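Myosin-I heavy chain (Dictyostelium discoideum, PDB 5EJY) is the heavy chain of an actin-based class VII motor with ATPase activity, involved in early phagocytosis and adhesion, of which this chain is a MyTH4-FERM tail unit. Local coordinates at residues A[67-72]-A[122-127]; A[83-88]-A[191-196]. All blocks are in the same frame, centred on the assembly; numbering follows the deposited sequence.

Interaction 1: residues A[67-72]-A[122-127]; sequences LHYMNS and NIRVWE
Arg124 reaches across to the end of helix 53-70 and holds two backbone carbonyls with one nitrogen. Its NH1 donates to Ser72 O at 2.6 Å, a fairly straight bond lying in the guanidinium plane. The same NH1 donates to Tyr69 O at 3.0 Å, a more bent bond whose acceptor is tilted out of that plane. NH2 adds a weak bond to the same Ser72 O. Tyr69 O takes a second donor, Ser72 OG, at 3.0 Å, so the last turn of the helix and the chain leaving it are tied together from both segments. Cutting the Arg124 side chain back to a leucine removes the guanidinium, which would probably leave Ser72 O without its bonds from NH1 and NH2 and Tyr69 O with Ser72 OG alone of the two donors named.

The other strong bond runs from Tyr69 OH to Glu127 OE1 at 2.7 Å, the hydroxyl coming from above the carboxylate plane. Setting CG anti to the backbone nitrogen (chi1 180°) swings the Tyr69 ring across to the second helix, where the phenol meets an acid whose other oxygen, OE2, is bonded elsewhere. Arg124 NE is only a long salt-bridge partner of OE1. All this lies in the all-helical MyTH4 domain of the myosin tail, where helices 53-70 and 119-133 pack together and Phe84 of helix 81-97 touches both Tyr69 and Arg124.

Packing continues beside the polar groups. The Arg124 side chain, bent at chi2, brings CD to 3.5 Å from Tyr69 CE1, while the Arg124 carbonyl oxygen meets the ring edge. Further along, the Met70 thioether lies against Val125: SD is 3.4 Å from CG2, and CE presses on that same methyl more tightly than usual. Gln112 of helix 102-112 touches both residues.

Interaction 2: residues A[83-88]-A[191-196]; sequences DFYSPV and ELESIK
Leu192 meets Tyr85 where two helices of the MyTH4 domain, 81-97 and 189-196, cross almost perpendicularly, their local axes 83° apart and 11.6 Å from each other at closest approach. With CG anti to its carbonyl carbon (chi1 -72°), the Tyr85 ring reaches out to helix 189-196. Leu192 CB sits over one face of that ring, displaced toward its rim, in a CH-pi contact 4.0 Å from the centroid. One branch of the same leucine, CD1, runs back along the ring's inner end to CD1 of Tyr85, and the other, CD2, meets Val88 CG1 tip to tip at 4.1 Å. Phe131 of helix 119-133 touches both Leu192 and Val88 and extends this apolar patch.

Glu193 contributes its aliphatic part: CG lies 3.9 Å from Tyr85 CE2, with the carboxylate turned steeply, 78°, to the ring plane. The opposite face of that ring is covered from within its own helix by Phe84 CD2, so the aromatic group is sandwiched.

Lys196, one turn beyond Leu192, crosses the end of the tyrosine at about a right angle. Its ammonium pairs with Glu127, while the bent methylene chain passes the two aromatics: CD is 3.4 Å from Tyr85 OH and 4.1 Å from CE2 at the edge of the Phe84 ring.

Interactions 1 and 2 lie within the same MyTH4 domain, their centres about 11 Å apart, and they touch directly. Along the chain their segments alternate, 67-72, 83-88, 122-127 and 191-196, so helices 53-70, 81-97, 119-133 and 189-196 are joined pairwise across one another. The second segments are connected by the 2.8 Å salt bridge from Lys196 NZ to Glu127 OE2, the first by Tyr69 CE2 packing 3.6 Å from Phe84 CE2. Together they form one connected, largely buried cluster, with the hydrogen bonds between the segments concentrated in interaction 1. It ties helix 189-196, which precedes strand 201-207 along the chain, to the earlier helices.

Interaction 1: residues A[67-72]-A[122-127]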
loop_
_atom_site.group_PDB
_atom_site.type_symbol
_atom_site.label_atom_id
_atom_site.label_comp_id
_atom_site.label_asym_id
_atom_site.label_seq_id
_atom_site.Cartn_x
_atom_site.Cartn_y
_atom_site.Cartn_z
ATOM N N LEU A 67 -18.903 24.257 -8.144
ATOM C CA LEU A 67 -19.197 25.073 -9.318
ATOM C C LEU A 67 -17.959 25.234 -10.187
ATOM O O LEU A 67 -18.028 25.122 -11.415
ATOM C CB LEU A 67 -19.717 26.446 -8.897
ATOM C CG LEU A 67 -21.111 26.443 -8.272
ATOM C CD1 LEU A 67 -21.495 27.836 -7.793
ATOM C CD2 LEU A 67 -22.113 25.911 -9.266
ATOM N N HIS A 68 -16.824 25.506 -9.545
ATOM C CA HIS A 68 -15.575 25.686 -10.280
ATOM C C HIS A 68 -15.190 24.452 -11.094
ATOM O O HIS A 68 -14.759 24.572 -12.242
ATOM C CB HIS A 68 -14.439 26.059 -9.334
ATOM C CG HIS A 68 -13.189 26.477 -10.034
ATOM N ND1 HIS A 68 -12.201 25.582 -10.390
ATOM C CD2 HIS A 68 -12.768 27.691 -10.459
ATOM C CE1 HIS A 68 -11.223 26.230 -10.996
ATOM N NE2 HIS A 68 -11.544 27.510 -11.054
ATOM N N TYR A 69 -15.327 23.266 -10.504
ATOM C CA TYR A 69 -14.978 22.035 -11.216
ATOM C C TYR A 69 -15.966 21.780 -12.344
ATOM O O TYR A 69 -15.579 21.382 -13.443
ATOM C CB TYR A 69 -14.931 20.823 -10.277
ATOM C CG TYR A 69 -14.580 19.533 -10.989
ATOM C CD1 TYR A 69 -15.571 18.672 -11.443
ATOM C CD2 TYR A 69 -13.258 19.178 -11.207
ATOM C CE1 TYR A 69 -15.251 17.487 -12.103
ATOM C CE2 TYR A 69 -12.929 18.003 -11.868
ATOM C CZ TYR A 69 -13.920 17.163 -12.308
ATOM O OH TYR A 69 -13.585 15.999 -12.960
ATOM N N MET A 70 -17.245 22.005 -12.064
ATOM C CA MET A 70 -18.290 21.801 -13.060
ATOM C C MET A 70 -18.080 22.675 -14.294
ATOM O O MET A 70 -18.332 22.245 -15.413
ATOM C CB MET A 70 -19.660 22.095 -12.460
ATOM C CG MET A 70 -20.116 21.064 -11.463
ATOM S SD MET A 70 -21.668 21.518 -10.708
ATOM C CE MET A 70 -22.708 21.728 -12.164
ATOM N N ASN A 71 -17.599 23.890 -14.065
ATOM C CA ASN A 71 -17.470 24.898 -15.109
ATOM C C ASN A 71 -16.105 24.919 -15.782
ATOM O O ASN A 71 -15.880 25.706 -16.700
ATOM C CB ASN A 71 -17.754 26.286 -14.518
ATOM C CG ASN A 71 -19.210 26.468 -14.142
ATOM O OD1 ASN A 71 -20.090 25.838 -14.725
ATOM N ND2 ASN A 71 -19.470 27.331 -13.167
ATOM N N SER A 72 -15.188 24.069 -15.331
ATOM C CA SER A 72 -13.804 24.174 -15.786
ATOM C C SER A 72 -13.594 23.567 -17.168
ATOM O O SER A 72 -14.286 22.632 -17.564
ATOM C CB SER A 72 -12.822 23.576 -14.762
ATOM O OG SER A 72 -12.986 22.174 -14.654
ATOM N N ASN A 122 -23.674 17.912 -16.037
ATOM C CA ASN A 122 -24.167 16.734 -15.325
ATOM C C ASN A 122 -23.034 15.716 -15.241
ATOM O O ASN A 122 -22.832 15.067 -14.216
ATOM C CB ASN A 122 -25.385 16.137 -16.046
ATOM C CG ASN A 122 -26.377 15.452 -15.093
ATOM O OD1 ASN A 122 -26.669 15.960 -14.010
ATOM N ND2 ASN A 122 -26.906 14.297 -15.508
ATOM N N ILE A 123 -22.283 15.598 -16.331
ATOM C CA ILE A 123 -21.142 14.692 -16.385
ATOM C C ILE A 123 -20.066 15.061 -15.357
ATOM O O ILE A 123 -19.520 14.187 -14.681
ATOM C CB ILE A 123 -20.536 14.666 -17.796
ATOM C CG1 ILE A 123 -21.479 13.923 -18.748
ATOM C CG2 ILE A 123 -19.170 14.008 -17.794
ATOM C CD1 ILE A 123 -20.946 13.801 -20.163
ATOM N N ARG A 124 -19.759 16.350 -15.249
ATOM C CA ARG A 124 -18.815 16.833 -14.242
ATOM C C ARG A 124 -19.273 16.552 -12.814
ATOM O O ARG A 124 -18.458 16.176 -11.958
ATOM C CB ARG A 124 -18.569 18.333 -14.415
ATOM C CG ARG A 124 -17.678 18.662 -15.596
ATOM C CD ARG A 124 -16.284 18.108 -15.371
ATOM N NE ARG A 124 -15.433 18.274 -16.542
ATOM C CZ ARG A 124 -14.962 19.447 -16.954
ATOM N NH1 ARG A 124 -15.270 20.553 -16.289
ATOM N NH2 ARG A 124 -14.190 19.515 -18.034
ATOM N N VAL A 125 -20.558 16.755 -12.540
ATOM C CA VAL A 125 -21.064 16.500 -11.195
ATOM C C VAL A 125 -20.946 15.014 -10.878
ATOM O O VAL A 125 -20.599 14.648 -9.766
ATOM C CB VAL A 125 -22.535 16.930 -10.984
ATOM C CG1 VAL A 125 -22.949 16.662 -9.530
ATOM C CG2 VAL A 125 -22.721 18.394 -11.313
ATOM N N TRP A 126 -21.223 14.158 -11.860
ATOM C CA TRP A 126 -21.144 12.717 -11.617
ATOM C C TRP A 126 -19.696 12.220 -11.436
ATOM O O TRP A 126 -19.451 11.262 -10.694
ATOM C CB TRP A 126 -21.925 11.923 -12.675
ATOM C CG TRP A 126 -23.385 11.855 -12.326
ATOM C CD1 TRP A 126 -24.396 12.653 -12.808
ATOM C CD2 TRP A 126 -23.989 10.979 -11.371
ATOM N NE1 TRP A 126 -25.589 12.305 -12.223
ATOM C CE2 TRP A 126 -25.368 11.281 -11.337
ATOM C CE3 TRP A 126 -23.497 9.960 -10.545
ATOM C CZ2 TRP A 126 -26.261 10.595 -10.513
ATOM C CZ3 TRP A 126 -24.378 9.286 -9.727
ATOM C CH2 TRP A 126 -25.750 9.601 -9.717
ATOM N N GLU A 127 -18.748 12.891 -12.080
ATOM C CA GLU A 127 -17.329 12.674 -11.787
ATOM C C GLU A 127 -17.004 13.019 -10.327
ATOM O O GLU A 127 -16.281 12.278 -9.661
ATOM C CB GLU A 127 -16.445 13.494 -12.719
ATOM C CG GLU A 127 -16.434 12.983 -14.176
ATOM C CD GLU A 127 -15.769 13.953 -15.139
ATOM O OE1 GLU A 127 -15.369 15.048 -14.698
ATOM O OE2 GLU A 127 -15.658 13.625 -16.343
#

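Interaction 2: residues A[83-88]-A[191-196]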
loop_
_atom_site.group_PDB
_atom_site.type_symbol
_atom_site.label_atom_id
_atom_site.label_comp_id
_atom_site.label_asym_id
_atom_site.label_seq_id
_atom_site.Cartn_x
_atom_site.Cartn_y
_atom_site.Cartn_z
ATOM N N ASP A 83 -3.813 21.715 -11.272
ATOM C CA ASP A 83 -4.758 22.820 -11.200
ATOM C C ASP A 83 -6.191 22.316 -11.392
ATOM O O ASP A 83 -7.100 22.679 -10.643
ATOM C CB ASP A 83 -4.411 23.871 -12.258
ATOM C CG ASP A 83 -5.321 25.080 -12.197
ATOM O OD1 ASP A 83 -5.687 25.494 -11.078
ATOM O OD2 ASP A 83 -5.676 25.612 -13.269
ATOM N N PHE A 84 -6.381 21.469 -12.396
ATOM C CA PHE A 84 -7.691 20.908 -12.700
ATOM C C PHE A 84 -8.336 20.209 -11.500
ATOM O O PHE A 84 -9.544 20.289 -11.295
ATOM C CB PHE A 84 -7.573 19.919 -13.854
ATOM C CG PHE A 84 -8.880 19.315 -14.270
ATOM C CD1 PHE A 84 -9.797 20.055 -15.000
ATOM C CD2 PHE A 84 -9.192 18.006 -13.940
ATOM C CE1 PHE A 84 -11.001 19.510 -15.389
ATOM C CE2 PHE A 84 -10.400 17.445 -14.327
ATOM C CZ PHE A 84 -11.308 18.201 -15.056
ATOM N N TYR A 85 -7.527 19.513 -10.714
ATOM C CA TYR A 85 -8.047 18.742 -9.589
ATOM C C TYR A 85 -8.017 19.472 -8.255
ATOM O O TYR A 85 -8.549 18.970 -7.264
ATOM C CB TYR A 85 -7.326 17.397 -9.481
ATOM C CG TYR A 85 -7.733 16.456 -10.578
ATOM C CD1 TYR A 85 -9.011 15.919 -10.609
ATOM C CD2 TYR A 85 -6.855 16.124 -11.602
ATOM C CE1 TYR A 85 -9.407 15.068 -11.625
ATOM C CE2 TYR A 85 -7.236 15.271 -12.619
ATOM C CZ TYR A 85 -8.510 14.746 -12.625
ATOM O OH TYR A 85 -8.893 13.893 -13.625
ATOM N N SER A 86 -7.406 20.653 -8.224
ATOM C CA SER A 86 -7.303 21.407 -6.981
ATOM C C SER A 86 -8.643 21.638 -6.258
ATOM O O SER A 86 -8.713 21.482 -5.036
ATOM C CB SER A 86 -6.531 22.725 -7.178
ATOM O OG SER A 86 -7.197 23.593 -8.075
ATOM N N PRO A 87 -9.709 22.005 -6.992
ATOM C CA PRO A 87 -10.976 22.138 -6.258
ATOM C C PRO A 87 -11.467 20.799 -5.703
ATOM O O PRO A 87 -12.102 20.775 -4.647
ATOM C CB PRO A 87 -11.953 22.667 -7.320
ATOM C CG PRO A 87 -11.352 22.250 -8.632
ATOM C CD PRO A 87 -9.861 22.317 -8.424
ATOM N N VAL A 88 -11.179 19.708 -6.410
ATOM C CA VAL A 88 -11.533 18.367 -5.944
ATOM C C VAL A 88 -10.774 18.002 -4.659
ATOM O O VAL A 88 -11.362 17.513 -3.688
ATOM C CB VAL A 88 -11.288 17.300 -7.036
ATOM C CG1 VAL A 88 -11.568 15.904 -6.504
ATOM C CG2 VAL A 88 -12.154 17.581 -8.249
ATOM N N GLU A 191 -4.781 8.676 -9.340
ATOM C CA GLU A 191 -5.998 7.941 -9.020
ATOM C C GLU A 191 -7.247 8.673 -9.520
ATOM O O GLU A 191 -8.159 8.055 -10.077
ATOM C CB GLU A 191 -6.077 7.684 -7.507
ATOM C CG GLU A 191 -7.327 6.918 -7.069
ATOM C CD GLU A 191 -7.440 6.800 -5.553
ATOM O OE1 GLU A 191 -6.466 7.142 -4.830
ATOM O OE2 GLU A 191 -8.500 6.355 -5.073
ATOM N N LEU A 192 -7.292 9.987 -9.320
ATOM C CA LEU A 192 -8.437 10.782 -9.768
ATOM C C LEU A 192 -8.628 10.695 -11.275
ATOM O O LEU A 192 -9.757 10.643 -11.764
ATOM C CB LEU A 192 -8.294 12.252 -9.340
ATOM C CG LEU A 192 -8.417 12.526 -7.838
ATOM C CD1 LEU A 192 -7.991 13.939 -7.524
ATOM C CD2 LEU A 192 -9.852 12.284 -7.373
ATOM N N GLU A 193 -7.523 10.677 -12.013
ATOM C CA GLU A 193 -7.592 10.516 -13.469
ATOM C C GLU A 193 -8.287 9.217 -13.865
ATOM O O GLU A 193 -9.164 9.213 -14.729
ATOM C CB GLU A 193 -6.196 10.629 -14.091
ATOM C CG GLU A 193 -5.646 12.047 -14.015
ATOM C CD GLU A 193 -4.206 12.173 -14.485
ATOM O OE1 GLU A 193 -3.402 11.244 -14.239
ATOM O OE2 GLU A 193 -3.878 13.216 -15.095
ATOM N N SER A 194 -7.910 8.118 -13.220
ATOM C CA SER A 194 -8.573 6.831 -13.429
ATOM C C SER A 194 -10.048 6.846 -13.026
ATOM O O SER A 194 -10.912 6.371 -13.766
ATOM C CB SER A 194 -7.848 5.727 -12.651
ATOM O OG SER A 194 -6.550 5.511 -13.174
ATOM N N ILE A 195 -10.340 7.371 -11.837
ATOM C CA ILE A 195 -11.717 7.436 -11.365
ATOM C C ILE A 195 -12.570 8.225 -12.351
ATOM O O ILE A 195 -13.658 7.787 -12.730
ATOM C CB ILE A 195 -11.811 8.111 -9.978
ATOM C CG1 ILE A 195 -11.109 7.248 -8.923
ATOM C CG2 ILE A 195 -13.276 8.340 -9.593
ATOM C CD1 ILE A 195 -10.900 7.960 -7.596
ATOM N N LYS A 196 -12.068 9.389 -12.757
ATOM C CA LYS A 196 -12.798 10.260 -13.679
ATOM C C LYS A 196 -13.231 9.474 -14.903
ATOM O O LYS A 196 -14.395 9.547 -15.319
ATOM C CB LYS A 196 -11.942 11.469 -14.092
ATOM C CG LYS A 196 -12.576 12.373 -15.166
ATOM C CD LYS A 196 -11.853 13.717 -15.283
ATOM C CE LYS A 196 -11.857 14.267 -16.705
ATOM N NZ LYS A 196 -13.109 13.986 -17.470
#